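PDB 6OUX: threonine phosphate decarboxylase-like enzyme from Sulfurospirillum multivorans, which catalyses the pyridoxal phosphate-dependent decarboxylation of L-serine O-phosphate to ethanolamine O-phosphate, a precursor used in norcobamide biosynthesis. Local coordinates for residues A[340-352]-A[379-391]. Residues are numbered along the deposited sequence; the frame is centred on the assembly and turned at random.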
ATOM      1  N   SER A 340      -9.855 -15.642 -28.107  1.00 14.84           N
ATOM      2  CA  SER A 340     -10.399 -14.273 -28.495  1.00 17.52           C
ATOM      3  C   SER A 340     -11.857 -14.306 -29.005  1.00 16.35           C
ATOM      4  O   SER A 340     -12.680 -13.478 -28.625  1.00 17.43           O
ATOM      5  CB  SER A 340      -9.474 -13.562 -29.546  1.00 17.95           C
ATOM      6  OG  SER A 340      -9.329 -14.384 -30.731  1.00 16.66           O
ATOM      7  N   PHE A 341     -12.180 -15.318 -29.791  1.00 18.07           N
ATOM      8  CA  PHE A 341     -13.526 -15.564 -30.254  1.00 18.16           C
ATOM      9  C   PHE A 341     -14.478 -15.775 -29.092  1.00 17.99           C
ATOM     10  O   PHE A 341     -15.519 -15.174 -29.064  1.00 19.06           O
ATOM     11  CB  PHE A 341     -13.577 -16.797 -31.140  1.00 20.30           C
ATOM     12  CG  PHE A 341     -14.968 -17.254 -31.453  1.00 21.22           C
ATOM     13  CD1 PHE A 341     -15.775 -16.550 -32.368  1.00 22.87           C
ATOM     14  CD2 PHE A 341     -15.486 -18.383 -30.844  1.00 21.30           C
ATOM     15  CE1 PHE A 341     -17.075 -16.967 -32.603  1.00 23.00           C
ATOM     16  CE2 PHE A 341     -16.782 -18.794 -31.087  1.00 21.82           C
ATOM     17  CZ  PHE A 341     -17.573 -18.092 -31.948  1.00 21.70           C
ATOM     18  N   VAL A 342     -14.081 -16.609 -28.144  1.00 17.25           N
ATOM     19  CA  VAL A 342     -14.893 -16.941 -26.989  1.00 16.55           C
ATOM     20  C   VAL A 342     -15.025 -15.752 -26.077  1.00 17.38           C
ATOM     21  O   VAL A 342     -16.127 -15.424 -25.653  1.00 17.28           O
ATOM     22  CB  VAL A 342     -14.403 -18.206 -26.263  1.00 15.24           C
ATOM     23  CG1 VAL A 342     -15.250 -18.531 -25.039  1.00 14.87           C
ATOM     24  CG2 VAL A 342     -14.485 -19.345 -27.209  1.00 16.46           C
ATOM     25  N   ILE A 343     -13.923 -15.091 -25.796  1.00 16.55           N
ATOM     26  CA  ILE A 343     -13.935 -13.883 -24.942  1.00 16.13           C
ATOM     27  C   ILE A 343     -14.809 -12.731 -25.468  1.00 17.79           C
ATOM     28  O   ILE A 343     -15.586 -12.132 -24.719  1.00 15.56           O
ATOM     29  CB  ILE A 343     -12.517 -13.452 -24.617  1.00 16.04           C
ATOM     30  CG1 ILE A 343     -11.856 -14.530 -23.771  1.00 17.42           C
ATOM     31  CG2 ILE A 343     -12.450 -12.085 -23.920  1.00 16.44           C
ATOM     32  CD1 ILE A 343     -10.303 -14.505 -23.805  1.00 17.94           C
ATOM     33  N   SER A 344     -14.757 -12.491 -26.781  1.00 17.64           N
ATOM     34  CA  SER A 344     -15.579 -11.487 -27.406  1.00 18.61           C
ATOM     35  C   SER A 344     -17.065 -11.852 -27.410  1.00 18.30           C
ATOM     36  O   SER A 344     -17.910 -11.008 -27.161  1.00 17.36           O
ATOM     37  CB  SER A 344     -15.068 -11.226 -28.823  1.00 19.85           C
ATOM     38  OG  SER A 344     -13.780 -10.703 -28.778  1.00 22.20           O
ATOM     39  N   ALA A 345     -17.392 -13.098 -27.672  1.00 18.57           N
ATOM     40  CA  ALA A 345     -18.788 -13.480 -27.655  1.00 19.43           C
ATOM     41  C   ALA A 345     -19.376 -13.421 -26.255  1.00 20.45           C
ATOM     42  O   ALA A 345     -20.535 -12.980 -26.089  1.00 20.30           O
ATOM     43  CB  ALA A 345     -18.985 -14.870 -28.253  1.00 19.77           C
ATOM     44  N   LEU A 346     -18.598 -13.841 -25.246  1.00 20.83           N
ATOM     45  CA  LEU A 346     -19.034 -13.730 -23.864  1.00 18.55           C
ATOM     46  C   LEU A 346     -19.313 -12.285 -23.498  1.00 19.52           C
ATOM     47  O   LEU A 346     -20.307 -12.000 -22.808  1.00 17.62           O
ATOM     48  CB  LEU A 346     -17.988 -14.320 -22.899  1.00 21.17           C
ATOM     49  CG  LEU A 346     -17.921 -15.856 -22.901  1.00 19.85           C
ATOM     50  CD1 LEU A 346     -16.613 -16.366 -22.336  1.00 19.81           C
ATOM     51  CD2 LEU A 346     -19.108 -16.433 -22.145  1.00 20.17           C
ATOM     52  N   LEU A 347     -18.433 -11.373 -23.884  1.00 18.83           N
ATOM     53  CA  LEU A 347     -18.639  -9.943 -23.544  1.00 20.88           C
ATOM     54  C   LEU A 347     -19.909  -9.401 -24.276  1.00 21.39           C
ATOM     55  O   LEU A 347     -20.873  -8.895 -23.652  1.00 20.14           O
ATOM     56  CB  LEU A 347     -17.408  -9.105 -23.921  1.00 19.10           C
ATOM     57  CG  LEU A 347     -16.278  -9.236 -22.897  1.00 19.88           C
ATOM     58  CD1 LEU A 347     -14.992  -8.590 -23.411  1.00 18.95           C
ATOM     59  CD2 LEU A 347     -16.712  -8.645 -21.563  1.00 19.22           C
ATOM     60  N   VAL A 348     -19.913  -9.570 -25.588  1.00 21.18           N
ATOM     61  CA  VAL A 348     -20.888  -8.860 -26.427  1.00 23.60           C
ATOM     62  C   VAL A 348     -22.279  -9.447 -26.187  1.00 23.78           C
ATOM     63  O   VAL A 348     -23.255  -8.740 -26.059  1.00 25.75           O
ATOM     64  CB  VAL A 348     -20.445  -8.918 -27.926  1.00 25.25           C
ATOM     65  CG1 VAL A 348     -21.548  -8.510 -28.902  1.00 27.00           C
ATOM     66  CG2 VAL A 348     -19.249  -8.023 -28.160  1.00 24.20           C
ATOM     67  N   GLU A 349     -22.376 -10.754 -26.140  1.00 23.66           N
ATOM     68  CA  GLU A 349     -23.656 -11.414 -26.176  1.00 25.96           C
ATOM     69  C   GLU A 349     -24.185 -11.637 -24.762  1.00 27.62           C
ATOM     70  O   GLU A 349     -25.395 -11.674 -24.556  1.00 23.59           O
ATOM     71  CB  GLU A 349     -23.528 -12.703 -27.014  1.00 27.40           C
ATOM     72  CG  GLU A 349     -23.268 -12.374 -28.470  1.00 30.78           C
ATOM     73  CD  GLU A 349     -22.694 -13.509 -29.333  1.00 32.25           C
ATOM     74  OE1 GLU A 349     -22.863 -14.712 -29.010  1.00 35.48           O
ATOM     75  OE2 GLU A 349     -22.061 -13.160 -30.363  1.00 30.56           O
ATOM     76  N   TYR A 350     -23.294 -11.715 -23.764  1.00 27.88           N
ATOM     77  CA  TYR A 350     -23.725 -12.054 -22.393  1.00 23.95           C
ATOM     78  C   TYR A 350     -23.240 -11.171 -21.277  1.00 23.86           C
ATOM     79  O   TYR A 350     -23.636 -11.351 -20.115  1.00 21.60           O
ATOM     80  CB  TYR A 350     -23.343 -13.486 -22.085  1.00 24.67           C
ATOM     81  CG  TYR A 350     -23.868 -14.466 -23.064  1.00 23.72           C
ATOM     82  CD1 TYR A 350     -23.138 -14.774 -24.199  1.00 26.41           C
ATOM     83  CD2 TYR A 350     -25.093 -15.112 -22.873  1.00 25.30           C
ATOM     84  CE1 TYR A 350     -23.599 -15.694 -25.124  1.00 25.86           C
ATOM     85  CE2 TYR A 350     -25.542 -16.065 -23.796  1.00 24.59           C
ATOM     86  CZ  TYR A 350     -24.796 -16.321 -24.920  1.00 25.70           C
ATOM     87  OH  TYR A 350     -25.167 -17.219 -25.880  1.00 27.91           O
ATOM     88  N   GLY A 351     -22.434 -10.164 -21.599  1.00 21.28           N
ATOM     89  CA  GLY A 351     -21.759  -9.370 -20.594  1.00 20.61           C
ATOM     90  C   GLY A 351     -20.822 -10.108 -19.598  1.00 20.56           C
ATOM     91  O   GLY A 351     -20.616  -9.657 -18.469  1.00 20.56           O
ATOM     92  N   ILE A 352     -20.249 -11.212 -20.027  1.00 17.95           N
ATOM     93  CA  ILE A 352     -19.377 -12.012 -19.156  1.00 18.24           C
ATOM     94  C   ILE A 352     -17.941 -11.777 -19.553  1.00 18.93           C
ATOM     95  O   ILE A 352     -17.614 -12.047 -20.721  1.00 15.89           O
ATOM     96  CB  ILE A 352     -19.725 -13.494 -19.289  1.00 19.44           C
ATOM     97  CG1 ILE A 352     -21.170 -13.730 -18.740  1.00 19.36           C
ATOM     98  CG2 ILE A 352     -18.734 -14.343 -18.509  1.00 21.89           C
ATOM     99  CD1 ILE A 352     -21.730 -15.124 -18.941  1.00 18.61           C
ATOM    100  N   ASN A 379     -24.151 -20.358 -13.380  1.00 17.59           N
ATOM    101  CA  ASN A 379     -25.095 -20.974 -14.309  1.00 21.93           C
ATOM    102  C   ASN A 379     -25.081 -20.202 -15.626  1.00 20.33           C
ATOM    103  O   ASN A 379     -25.064 -20.817 -16.689  1.00 20.73           O
ATOM    104  CB  ASN A 379     -26.490 -21.018 -13.662  1.00 27.33           C
ATOM    105  CG  ASN A 379     -27.478 -21.884 -14.428  1.00 38.36           C
ATOM    106  OD1 ASN A 379     -27.253 -23.079 -14.660  1.00 43.96           O
ATOM    107  ND2 ASN A 379     -28.622 -21.277 -14.820  1.00 49.60           N
ATOM    108  N   CYS A 380     -25.059 -18.870 -15.544  1.00 18.09           N
ATOM    109  CA  CYS A 380     -25.004 -18.002 -16.712  1.00 20.68           C
ATOM    110  C   CYS A 380     -23.738 -18.249 -17.566  1.00 19.27           C
ATOM    111  O   CYS A 380     -23.766 -18.314 -18.790  1.00 19.50           O
ATOM    112  CB  CYS A 380     -25.024 -16.515 -16.291  1.00 22.72           C
ATOM    113  SG  CYS A 380     -26.627 -15.970 -15.602  1.00 28.27           S
ATOM    114  N   ILE A 381     -22.628 -18.405 -16.893  1.00 17.96           N
ATOM    115  CA  ILE A 381     -21.391 -18.721 -17.582  1.00 16.80           C
ATOM    116  C   ILE A 381     -21.498 -20.060 -18.311  1.00 17.02           C
ATOM    117  O   ILE A 381     -21.096 -20.174 -19.463  1.00 16.06           O
ATOM    118  CB  ILE A 381     -20.212 -18.707 -16.584  1.00 16.13           C
ATOM    119  CG1 ILE A 381     -19.993 -17.314 -16.051  1.00 16.26           C
ATOM    120  CG2 ILE A 381     -18.970 -19.174 -17.284  1.00 16.40           C
ATOM    121  CD1 ILE A 381     -19.045 -17.229 -14.875  1.00 16.71           C
ATOM    122  N   VAL A 382     -21.994 -21.081 -17.639  1.00 16.70           N
ATOM    123  CA  VAL A 382     -22.047 -22.386 -18.238  1.00 18.07           C
ATOM    124  C   VAL A 382     -22.979 -22.336 -19.505  1.00 19.23           C
ATOM    125  O   VAL A 382     -22.680 -22.915 -20.574  1.00 15.31           O
ATOM    126  CB  VAL A 382     -22.571 -23.459 -17.250  1.00 18.84           C
ATOM    127  CG1 VAL A 382     -22.734 -24.781 -18.000  1.00 18.10           C
ATOM    128  CG2 VAL A 382     -21.618 -23.645 -16.074  1.00 20.73           C
ATOM    129  N   MET A 383     -24.116 -21.685 -19.316  1.00 20.96           N
ATOM    130  CA  MET A 383     -25.106 -21.511 -20.387  1.00 23.61           C
ATOM    131  C   MET A 383     -24.497 -20.799 -21.576  1.00 21.85           C
ATOM    132  O   MET A 383     -24.572 -21.314 -22.684  1.00 19.41           O
ATOM    133  CB  MET A 383     -26.377 -20.788 -19.880  1.00 26.45           C
ATOM    134  CG  MET A 383     -27.387 -21.763 -19.266  1.00 33.77           C
ATOM    135  SD  MET A 383     -28.914 -21.077 -18.514  1.00 37.23           S
ATOM    136  CE  MET A 383     -29.862 -22.600 -18.574  1.00 45.30           C
ATOM    137  N   ALA A 384     -23.907 -19.631 -21.319  1.00 19.92           N
ATOM    138  CA  ALA A 384     -23.209 -18.860 -22.338  1.00 19.63           C
ATOM    139  C   ALA A 384     -22.159 -19.637 -23.091  1.00 20.15           C
ATOM    140  O   ALA A 384     -22.195 -19.665 -24.347  1.00 21.36           O
ATOM    141  CB  ALA A 384     -22.613 -17.616 -21.754  1.00 18.83           C
ATOM    142  N   LEU A 385     -21.272 -20.312 -22.374  1.00 18.23           N
ATOM    143  CA  LEU A 385     -20.276 -21.198 -23.021  1.00 19.35           C
ATOM    144  C   LEU A 385     -20.866 -22.296 -23.892  1.00 22.08           C
ATOM    145  O   LEU A 385     -20.307 -22.619 -24.977  1.00 21.16           O
ATOM    146  CB  LEU A 385     -19.309 -21.856 -22.007  1.00 17.38           C
ATOM    147  CG  LEU A 385     -18.297 -20.896 -21.405  1.00 18.47           C
ATOM    148  CD1 LEU A 385     -17.625 -21.569 -20.208  1.00 19.55           C
ATOM    149  CD2 LEU A 385     -17.277 -20.369 -22.383  1.00 18.44           C
ATOM    150  N   LYS A 386     -21.947 -22.904 -23.432  1.00 23.37           N
ATOM    151  CA  LYS A 386     -22.493 -24.058 -24.171  1.00 27.29           C
ATOM    152  C   LYS A 386     -23.024 -23.594 -25.556  1.00 24.12           C
ATOM    153  O   LYS A 386     -22.810 -24.224 -26.566  1.00 23.68           O
ATOM    154  CB  LYS A 386     -23.612 -24.774 -23.394  1.00 30.38           C
ATOM    155  CG  LYS A 386     -23.124 -25.928 -22.563  1.00 32.38           C
ATOM    156  CD  LYS A 386     -24.289 -26.786 -22.115  1.00 36.56           C
ATOM    157  CE  LYS A 386     -23.901 -27.796 -21.035  1.00 35.84           C
ATOM    158  NZ  LYS A 386     -24.905 -27.635 -19.946  1.00 34.98           N
ATOM    159  N   SER A 387     -23.687 -22.464 -25.537  1.00 22.65           N
ATOM    160  CA  SER A 387     -24.241 -21.841 -26.690  1.00 23.68           C
ATOM    161  C   SER A 387     -23.167 -21.340 -27.670  1.00 27.39           C
ATOM    162  O   SER A 387     -23.254 -21.626 -28.854  1.00 23.73           O
ATOM    163  CB  SER A 387     -25.132 -20.681 -26.256  1.00 26.95           C
ATOM    164  OG  SER A 387     -25.172 -19.685 -27.265  1.00 32.16           O
ATOM    165  N   ILE A 388     -22.180 -20.602 -27.161  1.00 24.60           N
ATOM    166  CA  ILE A 388     -21.043 -20.139 -27.947  1.00 25.03           C
ATOM    167  C   ILE A 388     -20.236 -21.270 -28.544  1.00 26.52           C
ATOM    168  O   ILE A 388     -19.747 -21.132 -29.662  1.00 27.28           O
ATOM    169  CB  ILE A 388     -20.086 -19.235 -27.121  1.00 23.75           C
ATOM    170  CG1 ILE A 388     -20.789 -17.929 -26.743  1.00 23.37           C
ATOM    171  CG2 ILE A 388     -18.836 -18.950 -27.909  1.00 23.69           C
ATOM    172  CD1 ILE A 388     -20.112 -17.111 -25.661  1.00 24.24           C
ATOM    173  N   LEU A 389     -20.086 -22.381 -27.829  1.00 26.24           N
ATOM    174  CA  LEU A 389     -19.284 -23.495 -28.320  1.00 26.53           C
ATOM    175  C   LEU A 389     -20.073 -24.621 -29.010  1.00 31.31           C
ATOM    176  O   LEU A 389     -19.506 -25.696 -29.292  1.00 29.91           O
ATOM    177  CB  LEU A 389     -18.449 -24.097 -27.168  1.00 26.14           C
ATOM    178  CG  LEU A 389     -17.471 -23.118 -26.482  1.00 25.42           C
ATOM    179  CD1 LEU A 389     -16.741 -23.764 -25.313  1.00 23.86           C
ATOM    180  CD2 LEU A 389     -16.439 -22.646 -27.523  1.00 27.07           C
ATOM    181  N   LYS A 390     -21.365 -24.413 -29.215  1.00 32.62           N
ATOM    182  CA  LYS A 390     -22.174 -25.382 -29.945  1.00 44.03           C
ATOM    183  C   LYS A 390     -21.583 -25.479 -31.366  1.00 49.52           C
ATOM    184  O   LYS A 390     -21.303 -24.438 -31.965  1.00 54.68           O
ATOM    185  CB  LYS A 390     -23.603 -24.866 -30.017  1.00 46.60           C
ATOM    186  CG  LYS A 390     -24.685 -25.919 -30.112  1.00 52.15           C
ATOM    187  CD  LYS A 390     -26.037 -25.246 -30.273  1.00 54.82           C
ATOM    188  CE  LYS A 390     -27.158 -26.268 -30.404  1.00 61.40           C
ATOM    189  NZ  LYS A 390     -28.455 -25.543 -30.453  1.00 63.80           N
ATOM    190  N   ASP A 391     -21.362 -26.669 -31.920  1.00 50.60           N
ATOM    191  CA  ASP A 391     -20.878 -26.696 -33.334  1.00 61.26           C
ATOM    192  C   ASP A 391     -21.808 -25.910 -34.310  1.00 56.25           C
ATOM    193  O   ASP A 391     -21.341 -24.945 -34.893  1.00 60.74           O
ATOM    194  CB  ASP A 391     -20.416 -28.086 -33.842  1.00 62.69           C
ATOM    195  CG  ASP A 391     -18.933 -28.071 -34.314  1.00 67.63           C
ATOM    196  OD1 ASP A 391     -18.225 -27.055 -34.059  1.00 51.02           O
ATOM    197  OD2 ASP A 391     -18.486 -29.050 -34.963  1.00 70.93           O
TER
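F341 and I388 lie alongside one another, pointing opposite ways, where helix 340-350 meets helix 379-388, two helices packed beside the five-stranded mixed beta sheet in the small, C-terminal domain of a fold type I (aspartate aminotransferase-like) PLP enzyme. Their axes come within 10.3 Å and run at 121°, nearer antiparallel than parallel. F341, itself partly exposed, brings the ring carbon CE2 to the CG2 branch of I388. V342 divides its two methyls: CG1, anti to the backbone N (chi1 179°), meets L385 CD2, while CG2 reaches L389 CD2. One turn on, A345 is small enough to let I388 come close, CB to CD1 being 3.6 Å. I388 is a knob set among V342, A345, L346 and Y350; its CG1-CD1 arm reaches into the hole while the CG2 branch turns to F341. L346 lies roughly perpendicular to it, and its CD2 touches both I388 CD1 and A384 CB; on the sheet side L346 also packs against V354. Y350 lays its ring flat over A384, whose CB stands 3.6 Å from the ring centroid in a CH-pi contact, 10° off the normal; alanine's single methyl suits a place where the ring lies so close to the backbone. At the outer edge of that ring, near its plane, S387 OG donates a 2.8 Å hydrogen bond to Y350 OH. With a phenylalanine in place of Y350, the ring could still cover A384, but S387 OG would probably be left without its hydroxyl acceptor across the interface. After G351, whose positive phi turns the chain into strand 352-356, I352 pushes CD1 to 3.9 Å from A384 CB and 4.0 Å from I381 CG1.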